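PDB 2NVV: acetyl-CoA hydrolase/transferase family protein from Porphyromonas gingivalis, which probably hydrolyses acetyl-CoA or moves coenzyme A between acyl groups and acetate, and binds zinc. Local coordinates for residues L137-V142 with M168-L173; G30-V35 with A123-V127; K434-E438 with G466-Q470; A440-D445 with L456-L460. One frame throughout, in Å; residues are numbered along the deposited sequence.

Contact 1. Residues L137-V142 with M168-L173; sequences LPTTGV and MGMHDL
His-171 inserts its imidazole among Leu-137, Pro-138, Thr-139 and Val-142, which meet the ring over a face, at its edge and obliquely. Pro-138 lies over one face. Its CD sits 3.9 Å from the centroid of the His-171 ring and only 7° off the ring normal, a clear CH-pi contact, while its CB reaches over the NE2 and CD2 side of the same face. At the rim, NE2 of His-171 donates to the carbonyl O of Thr-139 at 2.8 Å. The bond is nearly straight, with an angle of 173° at the hydrogen, and the acceptor lies in the imidazole plane, so the bond fixes the ring's rotation while the proline covers its face. With CG placed anti to its own carbonyl carbon (chi1 -42°), His-171 projects the ring toward the backbone of 138-140.

The remaining neighbours are aliphatic. Leu-137 crosses the histidine at about a right angle and brings CD1 obliquely to ND1 of His-171, 3.7 Å away. Its other methyl, CD2, approaches CB of the selenomethionine Met-168 at 4.1 Å. Val-142 sends CG2 to the ring edge and turns CG1 onto the CD1 methyl of Leu-173. The second methyl of that leucine, CD2, touches CG of Pro-138.

The side chain of Val-142 lies about 11 Å from that of Glu-284, the predicted active-site glutamate. Residues 137-142 start on the last residue of strand 135-137 and loop toward helix 145-151; the loop 168-173 follows strand 154-160. Strand 328-330 packs against Val-142, Met-170 and Asp-172, and helix 311-318 against Thr-140.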
loop_
_atom_site.group_PDB
_atom_site.type_symbol
_atom_site.label_atom_id
_atom_site.label_comp_id
_atom_site.label_asym_id
_atom_site.label_seq_id
_atom_site.Cartn_x
_atom_site.Cartn_y
_atom_site.Cartn_z
ATOM N N LEU A 137 3.769 32.834 -3.874
ATOM C CA LEU A 137 5.012 32.162 -4.232
ATOM C C LEU A 137 5.550 31.566 -2.927
ATOM O O LEU A 137 5.993 32.299 -2.036
ATOM C CB LEU A 137 6.031 33.148 -4.834
ATOM C CG LEU A 137 7.397 32.574 -5.261
ATOM C CD1 LEU A 137 7.228 31.495 -6.312
ATOM C CD2 LEU A 137 8.269 33.684 -5.806
ATOM N N PRO A 138 5.509 30.230 -2.801
ATOM C CA PRO A 138 5.974 29.489 -1.625
ATOM C C PRO A 138 7.471 29.668 -1.434
ATOM O O PRO A 138 8.145 30.244 -2.289
ATOM C CB PRO A 138 5.646 28.033 -1.964
ATOM C CG PRO A 138 4.683 28.112 -3.094
ATOM C CD PRO A 138 5.135 29.299 -3.874
ATOM N N THR A 139 7.995 29.167 -0.320
ATOM C CA THR A 139 9.415 29.270 -0.077
ATOM C C THR A 139 10.094 27.942 -0.358
ATOM O O THR A 139 10.148 27.501 -1.503
ATOM C CB THR A 139 9.734 29.731 1.358
ATOM O OG1 THR A 139 9.017 28.929 2.296
ATOM C CG2 THR A 139 9.356 31.182 1.540
ATOM N N THR A 140 10.585 27.282 0.682
ATOM C CA THR A 140 11.313 26.031 0.494
ATOM C C THR A 140 10.565 24.709 0.703
ATOM O O THR A 140 11.169 23.644 0.593
ATOM C CB THR A 140 12.580 26.045 1.375
ATOM O OG1 THR A 140 12.224 26.373 2.726
ATOM C CG2 THR A 140 13.575 27.076 0.847
ATOM N N GLY A 141 9.268 24.772 0.994
ATOM C CA GLY A 141 8.495 23.560 1.200
ATOM C C GLY A 141 7.093 23.748 0.672
ATOM O O GLY A 141 6.517 24.803 0.884
ATOM N N VAL A 142 6.530 22.751 -0.007
ATOM C CA VAL A 142 5.177 22.887 -0.555
ATOM C C VAL A 142 4.082 22.206 0.267
ATOM O O VAL A 142 3.103 22.838 0.636
ATOM C CB VAL A 142 5.100 22.366 -2.011
ATOM C CG1 VAL A 142 3.712 22.666 -2.596
ATOM C CG2 VAL A 142 6.185 23.041 -2.861
HETATM N N MSE A 168 11.017 32.093 -8.150
HETATM C CA MSE A 168 9.914 31.880 -9.079
HETATM C C MSE A 168 10.324 30.895 -10.172
HETATM O O MSE A 168 11.231 31.176 -10.957
HETATM C CB MSE A 168 9.531 33.222 -9.709
HETATM C CG MSE A 168 8.518 33.138 -10.847
HETATM SE SE MSE A 168 6.680 33.032 -10.279
HETATM C CE MSE A 168 6.278 34.932 -10.180
ATOM N N GLY A 169 9.657 29.747 -10.224
ATOM C CA GLY A 169 9.990 28.756 -11.233
ATOM C C GLY A 169 10.465 27.446 -10.637
ATOM O O GLY A 169 10.499 26.421 -11.322
HETATM N N MSE A 170 10.838 27.468 -9.362
HETATM C CA MSE A 170 11.306 26.261 -8.710
HETATM C C MSE A 170 10.184 25.387 -8.156
HETATM O O MSE A 170 10.431 24.272 -7.685
HETATM C CB MSE A 170 12.291 26.614 -7.604
HETATM C CG MSE A 170 13.632 27.079 -8.164
HETATM SE SE MSE A 170 15.058 27.237 -6.883
HETATM C CE MSE A 170 14.288 26.022 -5.480
ATOM N N HIS A 171 8.952 25.891 -8.207
ATOM C CA HIS A 171 7.812 25.126 -7.723
ATOM C C HIS A 171 6.937 24.770 -8.916
ATOM O O HIS A 171 6.961 25.453 -9.950
ATOM C CB HIS A 171 6.969 25.935 -6.726
ATOM C CG HIS A 171 7.765 26.725 -5.737
ATOM N ND1 HIS A 171 8.228 27.998 -6.000
ATOM C CD2 HIS A 171 8.185 26.426 -4.483
ATOM C CE1 HIS A 171 8.897 28.447 -4.954
ATOM N NE2 HIS A 171 8.885 27.513 -4.020
ATOM N N ASP A 172 6.175 23.695 -8.766
ATOM C CA ASP A 172 5.240 23.239 -9.787
ATOM C C ASP A 172 3.989 22.956 -8.961
ATOM O O ASP A 172 3.836 21.890 -8.373
ATOM C CB ASP A 172 5.771 21.977 -10.473
ATOM C CG ASP A 172 5.023 21.653 -11.754
ATOM O OD1 ASP A 172 4.488 22.596 -12.368
ATOM O OD2 ASP A 172 4.977 20.469 -12.151
ATOM N N LEU A 173 3.118 23.956 -8.890
ATOM C CA LEU A 173 1.901 23.870 -8.086
ATOM C C LEU A 173 0.623 23.608 -8.855
ATOM O O LEU A 173 0.391 24.192 -9.907
ATOM C CB LEU A 173 1.708 25.157 -7.267
ATOM C CG LEU A 173 2.745 25.632 -6.237
ATOM C CD1 LEU A 173 3.327 24.460 -5.469
ATOM C CD2 LEU A 173 3.841 26.371 -6.938
#

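Contact 2. Residues G30-V35 with A123-V127; sequences GNPKVV and AIIEV
OE1 of Glu-126 is gripped twice, by the ammonium of Lys-33 across the contact and by the amide ND2 of Asn-160. The salt bridge from Lys-33 NZ to Glu-126 OE1 measures 2.6 Å. The lysine reaches the oxygen from its syn side, 32° out of the carboxylate plane. Its chain is stretched as far as CE and bends only at the last torsion (chi4 65°), which swings NZ back over its own loop. There NZ also donates to the carbonyl O of Asn-31, at 2.9 Å and in the carbonyl plane, so one ammonium ties the loop to the strand. Glu-126 meets it with a straight chain, CG anti to the backbone N. Its other oxygen, OE2, is hydrogen-bonded to the hydroxyl of Thr-139, and its CB rests 3.7 Å from the carbonyl O of Gly-30.

Beyond this polar end the contact turns apolar. The ring of Pro-32 lies across Ile-124 at about a right angle, its CB 3.6 Å from the CG2 methyl of Ile-124. The same methyl meets CB of Val-35 at 4.1 Å, where helix 35-47 begins.

Residues 30-35 end the connection from strand 20-23 and enter that helix, folding over strand 122-127, the neighbour of 20-23 in the seven-stranded parallel sheet, a Rossmann-like architecture consistent with the family. Both partners of the salt bridge have further polar partners, and Glu-126 is buried. The carboxylate is therefore probably kept in its charged form, with the lysine and the surrounding donors offsetting the cost of burying it.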
loop_
_atom_site.group_PDB
_atom_site.type_symbol
_atom_site.label_atom_id
_atom_site.label_comp_id
_atom_site.label_asym_id
_atom_site.label_seq_id
_atom_site.Cartn_x
_atom_site.Cartn_y
_atom_site.Cartn_z
ATOM N N GLY A 30 9.439 26.075 4.571
ATOM C CA GLY A 30 8.185 26.544 3.996
ATOM C C GLY A 30 7.046 26.771 4.976
ATOM O O GLY A 30 5.935 27.081 4.571
ATOM N N ASN A 31 7.333 26.626 6.266
ATOM C CA ASN A 31 6.344 26.795 7.324
ATOM C C ASN A 31 6.370 28.164 7.981
ATOM O O ASN A 31 7.421 28.795 8.080
ATOM C CB ASN A 31 6.571 25.750 8.416
ATOM C CG ASN A 31 5.844 24.459 8.153
ATOM O OD1 ASN A 31 4.663 24.321 8.458
ATOM N ND2 ASN A 31 6.544 23.506 7.572
ATOM N N PRO A 32 5.203 28.644 8.443
ATOM C CA PRO A 32 5.128 29.943 9.106
ATOM C C PRO A 32 5.925 29.822 10.414
ATOM O O PRO A 32 5.905 28.768 11.047
ATOM C CB PRO A 32 3.626 30.125 9.320
ATOM C CG PRO A 32 3.130 28.713 9.447
ATOM C CD PRO A 32 3.865 28.043 8.331
ATOM N N LYS A 33 6.618 30.892 10.811
ATOM C CA LYS A 33 7.456 30.863 12.008
ATOM C C LYS A 33 7.142 31.863 13.129
ATOM O O LYS A 33 7.661 31.730 14.243
ATOM C CB LYS A 33 8.913 31.051 11.587
ATOM C CG LYS A 33 9.388 30.061 10.560
ATOM C CD LYS A 33 10.672 30.538 9.904
ATOM C CE LYS A 33 11.198 29.517 8.899
ATOM N NZ LYS A 33 10.294 29.329 7.743
ATOM N N VAL A 34 6.306 32.859 12.856
ATOM C CA VAL A 34 6.016 33.850 13.887
ATOM C C VAL A 34 4.542 33.931 14.327
ATOM O O VAL A 34 4.240 34.235 15.485
ATOM C CB VAL A 34 6.531 35.249 13.438
ATOM C CG1 VAL A 34 5.590 35.850 12.424
ATOM C CG2 VAL A 34 6.701 36.165 14.640
ATOM N N VAL A 35 3.625 33.634 13.422
ATOM C CA VAL A 35 2.222 33.685 13.783
ATOM C C VAL A 35 1.794 32.556 14.726
ATOM O O VAL A 35 1.107 32.799 15.719
ATOM C CB VAL A 35 1.323 33.681 12.531
ATOM C CG1 VAL A 35 -0.156 33.586 12.947
ATOM C CG2 VAL A 35 1.557 34.953 11.736
ATOM N N ALA A 123 -5.670 29.341 6.750
ATOM C CA ALA A 123 -4.422 28.792 6.256
ATOM C C ALA A 123 -3.328 29.798 6.579
ATOM O O ALA A 123 -3.438 30.975 6.218
ATOM C CB ALA A 123 -4.508 28.576 4.754
ATOM N N ILE A 124 -2.294 29.352 7.292
ATOM C CA ILE A 124 -1.166 30.225 7.608
ATOM C C ILE A 124 -0.067 29.766 6.655
ATOM O O ILE A 124 0.292 28.592 6.659
ATOM C CB ILE A 124 -0.646 30.042 9.046
ATOM C CG1 ILE A 124 -1.803 29.864 10.035
ATOM C CG2 ILE A 124 0.208 31.239 9.425
ATOM C CD1 ILE A 124 -2.648 31.068 10.253
ATOM N N ILE A 125 0.463 30.669 5.836
ATOM C CA ILE A 125 1.504 30.279 4.896
ATOM C C ILE A 125 2.721 31.203 4.883
ATOM O O ILE A 125 2.608 32.394 5.153
ATOM C CB ILE A 125 0.941 30.196 3.458
ATOM C CG1 ILE A 125 0.440 31.568 3.009
ATOM C CG2 ILE A 125 -0.199 29.201 3.405
ATOM C CD1 ILE A 125 -0.059 31.616 1.571
ATOM N N GLU A 126 3.893 30.641 4.602
ATOM C CA GLU A 126 5.103 31.450 4.495
ATOM C C GLU A 126 5.325 31.679 2.999
ATOM O O GLU A 126 5.249 30.751 2.201
ATOM C CB GLU A 126 6.319 30.753 5.094
ATOM C CG GLU A 126 7.551 31.625 4.987
ATOM C CD GLU A 126 8.789 30.980 5.536
ATOM O OE1 GLU A 126 9.258 31.438 6.598
ATOM O OE2 GLU A 126 9.289 30.020 4.901
ATOM N N VAL A 127 5.621 32.912 2.619
ATOM C CA VAL A 127 5.768 33.241 1.215
ATOM C C VAL A 127 7.038 34.011 0.852
ATOM O O VAL A 127 7.661 34.668 1.702
ATOM C CB VAL A 127 4.513 34.035 0.769
ATOM C CG1 VAL A 127 4.655 34.525 -0.627
ATOM C CG2 VAL A 127 3.282 33.142 0.870
#

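Contact 3. Residues K434-E438 with G466-Q470; sequences KNPRE and GQTPQ
Arg-437 reaches across to Pro-469, with CG anti to the carbonyl carbon (chi1 -80°), which sends the chain toward 466-470. CG already lies 3.7 Å from the CG of Pro-469, and the chain then runs extended to NE, 3.5 Å from that same proline carbon. The last torsion (chi4 -74°) turns one face of the guanidinium to Pro-469, whose CG sits over its centre. NH1 touches the proline's CB as well, at 3.6 Å, whereas NH2 hydrogen-bonds to the carbonyl O of Leu-460.

Beside the arginine, Pro-436 packs into the bend of 466-470. Its CB meets the carbonyl O of Gln-467 at 3.5 Å and CD of Pro-469 at 4.4 Å, and its CG faces the hydroxyl OG1 of Thr-468 at 3.7 Å. Within 434-438, the backbone N of Asn-435 donates to OE1 of Glu-438 at 2.9 Å.

The second subunit borders the site, with Ile-93 of that subunit packing on Gln-467 and Ser-99 of that subunit bonded to Glu-438. Pro-436 also comes within about 4 Å of the side chain of the zinc-binding residue Glu-416. Asn-435 in the N-cap position, proline in the first turn and a glutamate bonded back to the N-cap nitrogen are features of a capped helix N-terminus, here placed beside the zinc site.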
loop_
_atom_site.group_PDB
_atom_site.type_symbol
_atom_site.label_atom_id
_atom_site.label_comp_id
_atom_site.label_asym_id
_atom_site.label_seq_id
_atom_site.Cartn_x
_atom_site.Cartn_y
_atom_site.Cartn_z
ATOM N N LYS A 434 10.797 -15.245 -2.349
ATOM C CA LYS A 434 10.965 -16.122 -1.194
ATOM C C LYS A 434 9.751 -16.192 -0.291
ATOM O O LYS A 434 9.023 -15.212 -0.138
ATOM C CB LYS A 434 12.177 -15.667 -0.376
ATOM C CG LYS A 434 13.485 -15.991 -1.051
ATOM C CD LYS A 434 14.662 -15.307 -0.391
ATOM C CE LYS A 434 15.960 -15.748 -1.073
ATOM N NZ LYS A 434 17.137 -14.962 -0.633
ATOM N N ASN A 435 9.526 -17.360 0.294
ATOM C CA ASN A 435 8.403 -17.536 1.201
ATOM C C ASN A 435 8.891 -17.085 2.577
ATOM O O ASN A 435 10.045 -16.671 2.714
ATOM C CB ASN A 435 7.940 -19.008 1.220
ATOM C CG ASN A 435 8.956 -19.942 1.838
ATOM O OD1 ASN A 435 8.700 -21.129 1.980
ATOM N ND2 ASN A 435 10.107 -19.412 2.211
ATOM N N PRO A 436 8.033 -17.161 3.609
ATOM C CA PRO A 436 8.451 -16.729 4.950
ATOM C C PRO A 436 9.739 -17.336 5.503
ATOM O O PRO A 436 10.636 -16.609 5.936
ATOM C CB PRO A 436 7.225 -17.044 5.801
ATOM C CG PRO A 436 6.102 -16.760 4.832
ATOM C CD PRO A 436 6.584 -17.439 3.576
ATOM N N ARG A 437 9.839 -18.664 5.479
ATOM C CA ARG A 437 11.021 -19.341 5.995
ATOM C C ARG A 437 12.300 -19.010 5.241
ATOM O O ARG A 437 13.362 -18.832 5.849
ATOM C CB ARG A 437 10.813 -20.850 5.994
ATOM C CG ARG A 437 9.989 -21.338 7.164
ATOM C CD ARG A 437 9.827 -22.848 7.158
ATOM N NE ARG A 437 9.020 -23.280 8.292
ATOM C CZ ARG A 437 9.455 -23.302 9.549
ATOM N NH1 ARG A 437 8.645 -23.703 10.526
ATOM N NH2 ARG A 437 10.705 -22.943 9.832
ATOM N N GLU A 438 12.205 -18.928 3.921
ATOM C CA GLU A 438 13.371 -18.620 3.101
ATOM C C GLU A 438 13.857 -17.188 3.301
ATOM O O GLU A 438 15.052 -16.920 3.296
ATOM C CB GLU A 438 13.054 -18.869 1.621
ATOM C CG GLU A 438 12.633 -20.302 1.353
ATOM C CD GLU A 438 11.946 -20.477 0.016
ATOM O OE1 GLU A 438 11.234 -19.543 -0.418
ATOM O OE2 GLU A 438 12.101 -21.559 -0.597
ATOM N N GLY A 466 2.758 -24.342 9.677
ATOM C CA GLY A 466 2.118 -23.385 8.798
ATOM C C GLY A 466 3.035 -22.565 7.917
ATOM O O GLY A 466 4.257 -22.634 8.023
ATOM N N GLN A 467 2.414 -21.797 7.026
ATOM C CA GLN A 467 3.108 -20.908 6.099
ATOM C C GLN A 467 4.062 -19.970 6.852
ATOM O O GLN A 467 5.213 -19.804 6.458
ATOM C CB GLN A 467 2.061 -20.101 5.324
ATOM C CG GLN A 467 2.567 -18.875 4.589
ATOM C CD GLN A 467 3.330 -19.201 3.318
ATOM O OE1 GLN A 467 3.705 -18.304 2.568
ATOM N NE2 GLN A 467 3.567 -20.482 3.075
ATOM N N THR A 468 3.592 -19.382 7.945
ATOM C CA THR A 468 4.410 -18.459 8.734
ATOM C C THR A 468 4.621 -19.003 10.152
ATOM O O THR A 468 3.673 -19.113 10.936
ATOM C CB THR A 468 3.736 -17.061 8.800
ATOM O OG1 THR A 468 3.506 -16.580 7.466
ATOM C CG2 THR A 468 4.615 -16.070 9.547
ATOM N N PRO A 469 5.876 -19.354 10.488
ATOM C CA PRO A 469 6.292 -19.900 11.784
ATOM C C PRO A 469 6.274 -18.939 12.975
ATOM O O PRO A 469 7.224 -18.922 13.765
ATOM C CB PRO A 469 7.716 -20.405 11.516
ATOM C CG PRO A 469 7.817 -20.491 10.029
ATOM C CD PRO A 469 7.021 -19.317 9.563
ATOM N N GLN A 470 5.216 -18.146 13.118
ATOM C CA GLN A 470 5.126 -17.223 14.258
ATOM C C GLN A 470 4.585 -17.965 15.477
ATOM O O GLN A 470 3.578 -18.671 15.393
ATOM C CB GLN A 470 4.220 -16.031 13.926
ATOM C CG GLN A 470 4.870 -14.979 13.050
ATOM C CD GLN A 470 5.914 -14.159 13.786
ATOM O OE1 GLN A 470 6.509 -14.611 14.755
ATOM N NE2 GLN A 470 6.151 -12.951 13.313
#

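Contact 4. Residues A440-D445 with L456-L460; sequences AHEIID and LRQYL
Helices 436-446 and 453-459 run in broadly opposite senses but well splayed, Ile-444 facing Leu-456 with CA atoms 7.2 Å apart and Ala-440 facing Leu-460 near the other end. Ile-444 carries the middle of the interface. Its CD1 reaches CB of Leu-456 at 3.9 Å and also touches the CD1 methyl of Leu-460. The isoleucine's other branch, CG2, stands anti to the backbone N and presses on Arg-457, 3.8 Å from CG of that arginine and over one face of its guanidinium, offset toward the rim.

The two consecutive helices, linked by a short connection, form a splayed helical hairpin, packed through Ala-440, Ile-444, Leu-456 and Leu-460. It lies in the C-terminal part of the chain, beside strand 427-430, the outermost strand of its sheet, on which Ile-443 packs.

Polar groups meet at the partly exposed margin. Arg-457, extended from CG to NE, crosses Ile-444 at a slant and donates through NH2 to OD2 of Asp-445 in a salt bridge of 3.1 Å. The oxygen lies at the guanidinium edge, close to its plane, but NH2 approaches it from the anti side and 34° out of the carboxylate plane, and the two flat groups are inclined by 42°. One N-H thus carries the pair, without the coplanar two-bond geometry. At the opposite end of the interface, CD1 of Leu-460 sits over one face of the His-441 imidazole, 4.0 Å from the ring centroid, and touches CB of Ala-440 at 3.9 Å. ND1 of His-441 is hydrogen-bonded to the carbonyl O of Arg-437, one turn earlier in the helix.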
loop_
_atom_site.group_PDB
_atom_site.type_symbol
_atom_site.label_atom_id
_atom_site.label_comp_id
_atom_site.label_asym_id
_atom_site.label_seq_id
_atom_site.Cartn_x
_atom_site.Cartn_y
_atom_site.Cartn_z
ATOM N N ALA A 440 13.422 -15.474 6.059
ATOM C CA ALA A 440 13.870 -15.354 7.443
ATOM C C ALA A 440 15.339 -15.794 7.517
ATOM O O ALA A 440 16.162 -15.148 8.162
ATOM C CB ALA A 440 13.011 -16.226 8.363
ATOM N N HIS A 441 15.672 -16.895 6.854
ATOM C CA HIS A 441 17.053 -17.353 6.868
ATOM C C HIS A 441 17.964 -16.387 6.135
ATOM O O HIS A 441 19.110 -16.183 6.522
ATOM C CB HIS A 441 17.165 -18.747 6.265
ATOM C CG HIS A 441 16.824 -19.835 7.232
ATOM N ND1 HIS A 441 15.667 -20.577 7.142
ATOM C CD2 HIS A 441 17.478 -20.284 8.330
ATOM C CE1 HIS A 441 15.623 -21.441 8.142
ATOM N NE2 HIS A 441 16.710 -21.284 8.876
ATOM N N GLU A 442 17.451 -15.781 5.076
ATOM C CA GLU A 442 18.234 -14.808 4.326
ATOM C C GLU A 442 18.476 -13.584 5.208
ATOM O O GLU A 442 19.596 -13.100 5.310
ATOM C CB GLU A 442 17.484 -14.412 3.052
ATOM C CG GLU A 442 18.193 -13.382 2.187
ATOM C CD GLU A 442 19.490 -13.887 1.583
ATOM O OE1 GLU A 442 20.070 -13.149 0.757
ATOM O OE2 GLU A 442 19.928 -15.003 1.932
ATOM N N ILE A 443 17.425 -13.091 5.855
ATOM C CA ILE A 443 17.540 -11.928 6.730
ATOM C C ILE A 443 18.461 -12.206 7.912
ATOM O O ILE A 443 19.216 -11.344 8.342
ATOM C CB ILE A 443 16.164 -11.496 7.292
ATOM C CG1 ILE A 443 15.291 -10.921 6.170
ATOM C CG2 ILE A 443 16.352 -10.459 8.400
ATOM C CD1 ILE A 443 13.896 -10.537 6.607
ATOM N N ILE A 444 18.384 -13.412 8.448
ATOM C CA ILE A 444 19.208 -13.800 9.584
ATOM C C ILE A 444 20.692 -13.866 9.229
ATOM O O ILE A 444 21.532 -13.299 9.917
ATOM C CB ILE A 444 18.743 -15.176 10.129
ATOM C CG1 ILE A 444 17.358 -15.026 10.760
ATOM C CG2 ILE A 444 19.729 -15.710 11.153
ATOM C CD1 ILE A 444 16.743 -16.319 11.215
ATOM N N ASP A 445 21.000 -14.548 8.131
ATOM C CA ASP A 445 22.372 -14.721 7.666
ATOM C C ASP A 445 23.046 -13.464 7.116
ATOM O O ASP A 445 24.263 -13.306 7.236
ATOM C CB ASP A 445 22.408 -15.806 6.588
ATOM C CG ASP A 445 22.014 -17.167 7.115
ATOM O OD1 ASP A 445 21.817 -18.078 6.286
ATOM O OD2 ASP A 445 21.908 -17.339 8.351
ATOM N N LEU A 456 17.445 -16.222 16.700
ATOM C CA LEU A 456 16.364 -16.129 15.729
ATOM C C LEU A 456 16.292 -17.406 14.889
ATOM O O LEU A 456 15.251 -17.711 14.315
ATOM C CB LEU A 456 16.549 -14.895 14.846
ATOM C CG LEU A 456 16.322 -13.582 15.609
ATOM C CD1 LEU A 456 16.742 -12.402 14.751
ATOM C CD2 LEU A 456 14.839 -13.466 16.023
ATOM N N ARG A 457 17.397 -18.153 14.823
ATOM C CA ARG A 457 17.399 -19.407 14.079
ATOM C C ARG A 457 16.642 -20.423 14.923
ATOM O O ARG A 457 15.929 -21.269 14.396
ATOM C CB ARG A 457 18.826 -19.916 13.810
ATOM C CG ARG A 457 19.594 -19.149 12.767
ATOM C CD ARG A 457 20.852 -19.896 12.335
ATOM N NE ARG A 457 21.716 -19.072 11.481
ATOM C CZ ARG A 457 22.792 -18.409 11.903
ATOM N NH1 ARG A 457 23.165 -18.464 13.175
ATOM N NH2 ARG A 457 23.491 -17.676 11.047
ATOM N N GLN A 458 16.808 -20.330 16.240
ATOM C CA GLN A 458 16.118 -21.221 17.172
ATOM C C GLN A 458 14.619 -20.932 17.190
ATOM O O GLN A 458 13.805 -21.817 17.469
ATOM C CB GLN A 458 16.673 -21.052 18.583
ATOM C CG GLN A 458 18.054 -21.639 18.790
ATOM C CD GLN A 458 18.553 -21.447 20.214
ATOM O OE1 GLN A 458 18.648 -20.321 20.698
ATOM N NE2 GLN A 458 18.872 -22.543 20.887
ATOM N N TYR A 459 14.252 -19.690 16.895
ATOM C CA TYR A 459 12.851 -19.302 16.873
ATOM C C TYR A 459 12.119 -20.015 15.748
ATOM O O TYR A 459 10.925 -20.296 15.854
ATOM C CB TYR A 459 12.715 -17.791 16.681
ATOM C CG TYR A 459 11.281 -17.317 16.677
ATOM C CD1 TYR A 459 10.549 -17.234 17.861
ATOM C CD2 TYR A 459 10.640 -16.986 15.481
ATOM C CE1 TYR A 459 9.212 -16.834 17.854
ATOM C CE2 TYR A 459 9.302 -16.586 15.460
ATOM C CZ TYR A 459 8.600 -16.513 16.649
ATOM O OH TYR A 459 7.291 -16.126 16.615
ATOM N N LEU A 460 12.833 -20.304 14.666
ATOM C CA LEU A 460 12.237 -20.983 13.520
ATOM C C LEU A 460 12.079 -22.487 13.734
ATOM O O LEU A 460 11.475 -23.183 12.908
ATOM C CB LEU A 460 13.079 -20.734 12.276
ATOM C CG LEU A 460 13.057 -19.289 11.787
ATOM C CD1 LEU A 460 14.116 -19.099 10.698
ATOM C CD2 LEU A 460 11.649 -18.951 11.271
#

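In the fold
The contacts form two pairs on opposite sides of the chain's centre, with about 35 Å or more between the nearest atoms of one pair and the other. Contacts 1 and 2 are buried in the N-terminal part and meet through the Thr-139 hydroxyl and Glu-126. Contact 1 joins loop to loop round an imidazole, contact 2 a loop to a sheet strand through a salt bridge to a buried glutamate. Contacts 3 and 4 share helix 436-446, contact 4 nested within the loop that contact 3 closes. Contact 3, largely buried, is proline-rich and borders the second subunit; contact 4 pairs an aliphatic centre with a more exposed salt bridge at its margin.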